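PDB 2RIJ: 2,3,4,5-tetrahydropyridine-2,6-dicarboxylate N-succinyltransferase from Campylobacter jejuni, which probably catalyses the succinyl-CoA-dependent conversion of cyclic tetrahydrodipicolinate into acyclic N-succinyl-L-2-amino-6-oxopimelate, a step of lysine biosynthesis. Local coordinates for residues K23-L33 with E123-E131. Residues are numbered along the deposited sequence; the frame is centred on the assembly and turned at random.
Sequences KKPKAFGIARL and EFSFVCLFE
Phe126 carries CG opposite its backbone N (chi1 -178°), which brings its ring to Phe28, whereas Phe28 holds CG between N and the carbonyl carbon (chi1 74°), turning its own ring away from 124-129 and leaving CD2 and CB in contact. Phe28 CD2 lies 3.8 Å from Phe126 CE1 in an oblique approach rather than a stack, and Phe28 CB is 4.0 Å from Phe126 CZ. Ile30 comes to the edge of the Phe126 ring, near its plane, where Ile30 CG1 lies 4.2 Å from Phe126 CD1. On this face, helix 57-69 packs against Phe28 and Phe126, and helix 107-117 against Ile30 and Phe124.

The backbones run antiparallel, with axes at 173°. Gly29 and Val127 exchange two bonds (Gly29 N to Val127 O 3.0 Å, Gly29 O to Val127 N 2.9 Å), as do Ala31 and Ser125. At Leu129 the register slips: Leu129 O accepts Lys26 N at 2.8 Å and, weakly, Ala27 N at 3.4 Å.

Both ends carry polar links. At one, a water donates to Lys24 O and Phe130 O, and Lys23 NZ forms a salt bridge with Glu131 OE1 at 3.6 Å. At the other, a water joins Arg32 NH1, Leu33 O and Glu123 OE2; Arg32 NH1 also pairs with Asp34, while its NE bonds to Lys191 O of the second subunit.

Far from the predicted active site, this pairing belongs to an antiparallel sheet of the N-terminal family region, with helices 57-69 and 107-117 packed on the face of Phe28, Ile30, Phe124 and Phe126, and ends in a classic beta bulge, Lys26 and Ala27 facing Leu129.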
loop_
_atom_site.group_PDB
_atom_site.type_symbol
_atom_site.label_atom_id
_atom_site.label_comp_id
_atom_site.label_asym_id
_atom_site.label_seq_id
_atom_site.Cartn_x
_atom_site.Cartn_y
_atom_site.Cartn_z
ATOM N N LYS A 23 -6.465 -59.772 -31.717
ATOM C CA LYS A 23 -6.976 -58.435 -31.431
ATOM C C LYS A 23 -6.561 -57.482 -32.553
ATOM O O LYS A 23 -5.402 -57.474 -32.938
ATOM C CB LYS A 23 -6.375 -57.882 -30.142
ATOM C CG LYS A 23 -7.136 -58.167 -28.885
ATOM C CD LYS A 23 -6.341 -57.654 -27.659
ATOM C CE LYS A 23 -6.834 -56.314 -27.106
ATOM N NZ LYS A 23 -6.396 -56.143 -25.655
ATOM N N LYS A 24 -7.494 -56.666 -33.037
ATOM C CA LYS A 24 -7.173 -55.615 -33.978
ATOM C C LYS A 24 -6.312 -54.563 -33.285
ATOM O O LYS A 24 -6.638 -54.111 -32.194
ATOM C CB LYS A 24 -8.425 -54.923 -34.474
ATOM C CG LYS A 24 -9.395 -55.783 -35.241
ATOM C CD LYS A 24 -10.579 -54.892 -35.721
ATOM C CE LYS A 24 -11.611 -55.706 -36.474
ATOM N NZ LYS A 24 -12.557 -54.804 -37.220
ATOM N N PRO A 25 -5.195 -54.187 -33.893
ATOM C CA PRO A 25 -4.435 -53.075 -33.312
ATOM C C PRO A 25 -5.196 -51.754 -33.307
ATOM O O PRO A 25 -5.938 -51.418 -34.252
ATOM C CB PRO A 25 -3.213 -52.940 -34.218
ATOM C CG PRO A 25 -3.170 -54.110 -35.063
ATOM C CD PRO A 25 -4.551 -54.754 -35.082
ATOM N N LYS A 26 -4.982 -50.989 -32.250
ATOM C CA LYS A 26 -5.548 -49.660 -32.179
ATOM C C LYS A 26 -4.679 -48.643 -32.924
ATOM O O LYS A 26 -5.189 -47.634 -33.390
ATOM C CB LYS A 26 -5.712 -49.259 -30.724
ATOM C CG LYS A 26 -6.557 -50.277 -29.964
ATOM C CD LYS A 26 -7.046 -49.775 -28.611
ATOM C CE LYS A 26 -8.147 -50.717 -28.025
ATOM N NZ LYS A 26 -9.137 -51.225 -29.054
ATOM N N ALA A 27 -3.373 -48.901 -32.994
ATOM C CA ALA A 27 -2.425 -48.068 -33.743
ATOM C C ALA A 27 -1.357 -48.961 -34.304
ATOM O O ALA A 27 -0.951 -49.942 -33.655
ATOM C CB ALA A 27 -1.772 -47.034 -32.851
ATOM N N PHE A 28 -0.894 -48.635 -35.493
ATOM C CA PHE A 28 0.221 -49.345 -36.096
ATOM C C PHE A 28 0.938 -48.570 -37.200
ATOM O O PHE A 28 0.392 -47.671 -37.859
ATOM C CB PHE A 28 -0.215 -50.734 -36.617
ATOM C CG PHE A 28 -1.041 -50.693 -37.875
ATOM C CD1 PHE A 28 -2.420 -50.516 -37.817
ATOM C CD2 PHE A 28 -0.441 -50.854 -39.133
ATOM C CE1 PHE A 28 -3.181 -50.472 -38.984
ATOM C CE2 PHE A 28 -1.191 -50.796 -40.300
ATOM C CZ PHE A 28 -2.567 -50.638 -40.223
ATOM N N GLY A 29 2.173 -48.975 -37.421
ATOM C CA GLY A 29 2.931 -48.567 -38.568
ATOM C C GLY A 29 4.249 -49.300 -38.654
ATOM O O GLY A 29 4.546 -50.165 -37.827
ATOM N N ILE A 30 5.015 -48.952 -39.679
ATOM C CA ILE A 30 6.343 -49.477 -39.905
ATOM C C ILE A 30 7.378 -48.350 -39.749
ATOM O O ILE A 30 7.309 -47.312 -40.430
ATOM C CB ILE A 30 6.463 -50.149 -41.308
ATOM C CG1 ILE A 30 5.525 -51.333 -41.435
ATOM C CG2 ILE A 30 7.911 -50.601 -41.594
ATOM C CD1 ILE A 30 5.425 -51.880 -42.915
ATOM N N ALA A 31 8.347 -48.589 -38.886
ATOM C CA ALA A 31 9.419 -47.667 -38.614
ATOM C C ALA A 31 10.750 -48.075 -39.232
ATOM O O ALA A 31 11.091 -49.245 -39.251
ATOM C CB ALA A 31 9.601 -47.540 -37.110
ATOM N N ARG A 32 11.511 -47.098 -39.730
ATOM C CA ARG A 32 12.919 -47.280 -40.016
ATOM C C ARG A 32 13.649 -46.939 -38.736
ATOM O O ARG A 32 13.433 -45.861 -38.142
ATOM C CB ARG A 32 13.384 -46.363 -41.150
ATOM C CG ARG A 32 14.827 -46.545 -41.520
ATOM C CD ARG A 32 15.358 -45.477 -42.527
ATOM N NE ARG A 32 15.133 -44.116 -42.030
ATOM C CZ ARG A 32 15.820 -43.544 -41.043
ATOM N NH1 ARG A 32 16.785 -44.167 -40.410
ATOM N NH2 ARG A 32 15.503 -42.309 -40.661
ATOM N N LEU A 33 14.525 -47.833 -38.282
ATOM C CA LEU A 33 15.225 -47.651 -37.020
ATOM C C LEU A 33 16.671 -47.170 -37.182
ATOM O O LEU A 33 17.377 -47.591 -38.100
ATOM C CB LEU A 33 15.255 -48.947 -36.219
ATOM C CG LEU A 33 13.932 -49.688 -35.985
ATOM C CD1 LEU A 33 14.264 -50.966 -35.150
ATOM C CD2 LEU A 33 12.862 -48.842 -35.363
ATOM N N GLU A 123 16.508 -53.078 -40.417
ATOM C CA GLU A 123 16.354 -51.641 -40.669
ATOM C C GLU A 123 14.907 -51.211 -40.374
ATOM O O GLU A 123 14.651 -50.078 -39.966
ATOM C CB GLU A 123 16.674 -51.417 -42.156
ATOM C CG GLU A 123 16.551 -49.992 -42.711
ATOM C CD GLU A 123 17.798 -49.158 -42.511
ATOM O OE1 GLU A 123 18.736 -49.659 -41.870
ATOM O OE2 GLU A 123 17.833 -48.019 -43.009
ATOM N N PHE A 124 13.955 -52.113 -40.635
ATOM C CA PHE A 124 12.547 -51.823 -40.550
ATOM C C PHE A 124 11.848 -52.743 -39.562
ATOM O O PHE A 124 12.172 -53.939 -39.441
ATOM C CB PHE A 124 11.896 -51.943 -41.924
ATOM C CG PHE A 124 12.534 -51.107 -42.977
ATOM C CD1 PHE A 124 12.214 -49.779 -43.109
ATOM C CD2 PHE A 124 13.414 -51.674 -43.893
ATOM C CE1 PHE A 124 12.811 -48.974 -44.109
ATOM C CE2 PHE A 124 14.012 -50.894 -44.898
ATOM C CZ PHE A 124 13.703 -49.554 -45.017
ATOM N N SER A 125 10.892 -52.174 -38.840
ATOM C CA SER A 125 10.160 -52.905 -37.800
ATOM C C SER A 125 8.689 -52.524 -37.816
ATOM O O SER A 125 8.328 -51.347 -37.923
ATOM C CB SER A 125 10.718 -52.622 -36.402
ATOM O OG SER A 125 11.973 -53.245 -36.176
ATOM N N PHE A 126 7.843 -53.539 -37.721
ATOM C CA PHE A 126 6.428 -53.341 -37.503
ATOM C C PHE A 126 6.178 -53.053 -36.029
ATOM O O PHE A 126 6.745 -53.696 -35.130
ATOM C CB PHE A 126 5.670 -54.578 -37.911
ATOM C CG PHE A 126 4.191 -54.457 -37.773
ATOM C CD1 PHE A 126 3.454 -53.726 -38.688
ATOM C CD2 PHE A 126 3.530 -55.078 -36.720
ATOM C CE1 PHE A 126 2.080 -53.652 -38.570
ATOM C CE2 PHE A 126 2.164 -54.987 -36.587
ATOM C CZ PHE A 126 1.434 -54.304 -37.519
ATOM N N VAL A 127 5.360 -52.044 -35.782
ATOM C CA VAL A 127 5.104 -51.550 -34.431
ATOM C C VAL A 127 3.607 -51.397 -34.324
ATOM O O VAL A 127 3.006 -50.744 -35.145
ATOM C CB VAL A 127 5.808 -50.189 -34.182
ATOM C CG1 VAL A 127 5.625 -49.724 -32.753
ATOM C CG2 VAL A 127 7.301 -50.287 -34.551
ATOM N N CYS A 128 3.001 -52.037 -33.333
ATOM C CA CYS A 128 1.587 -51.838 -33.092
ATOM C C CYS A 128 1.220 -51.801 -31.616
ATOM O O CYS A 128 1.894 -52.401 -30.770
ATOM C CB CYS A 128 0.734 -52.837 -33.880
ATOM S SG CYS A 128 0.534 -54.443 -33.165
ATOM N N LEU A 129 0.147 -51.064 -31.333
ATOM C CA LEU A 129 -0.435 -50.979 -30.013
ATOM C C LEU A 129 -1.768 -51.718 -30.017
ATOM O O LEU A 129 -2.633 -51.444 -30.858
ATOM C CB LEU A 129 -0.652 -49.524 -29.588
ATOM C CG LEU A 129 0.540 -48.587 -29.649
ATOM C CD1 LEU A 129 0.131 -47.168 -29.175
ATOM C CD2 LEU A 129 1.660 -49.141 -28.819
ATOM N N PHE A 130 -1.929 -52.632 -29.062
ATOM C CA PHE A 130 -3.255 -53.299 -28.808
ATOM C C PHE A 130 -4.117 -52.590 -27.767
ATOM O O PHE A 130 -5.336 -52.708 -27.781
ATOM C CB PHE A 130 -3.055 -54.733 -28.369
ATOM C CG PHE A 130 -2.450 -55.596 -29.426
ATOM C CD1 PHE A 130 -3.092 -55.773 -30.631
ATOM C CD2 PHE A 130 -1.246 -56.241 -29.209
ATOM C CE1 PHE A 130 -2.521 -56.555 -31.628
ATOM C CE2 PHE A 130 -0.680 -57.032 -30.191
ATOM C CZ PHE A 130 -1.307 -57.178 -31.403
ATOM N N GLU A 131 -3.468 -51.868 -26.865
ATOM C CA GLU A 131 -4.158 -51.034 -25.886
ATOM C C GLU A 131 -3.265 -49.860 -25.533
ATOM O O GLU A 131 -2.121 -49.790 -25.981
ATOM C CB GLU A 131 -4.542 -51.836 -24.633
ATOM C CG GLU A 131 -3.416 -52.635 -24.007
ATOM C CD GLU A 131 -3.887 -53.885 -23.256
ATOM O OE1 GLU A 131 -5.104 -54.045 -23.069
ATOM O OE2 GLU A 131 -3.036 -54.710 -22.855
HETATM O O HOH W 1 -6.894 -54.087 -29.639
HETATM O O HOH W 2 18.243 -46.593 -40.623
#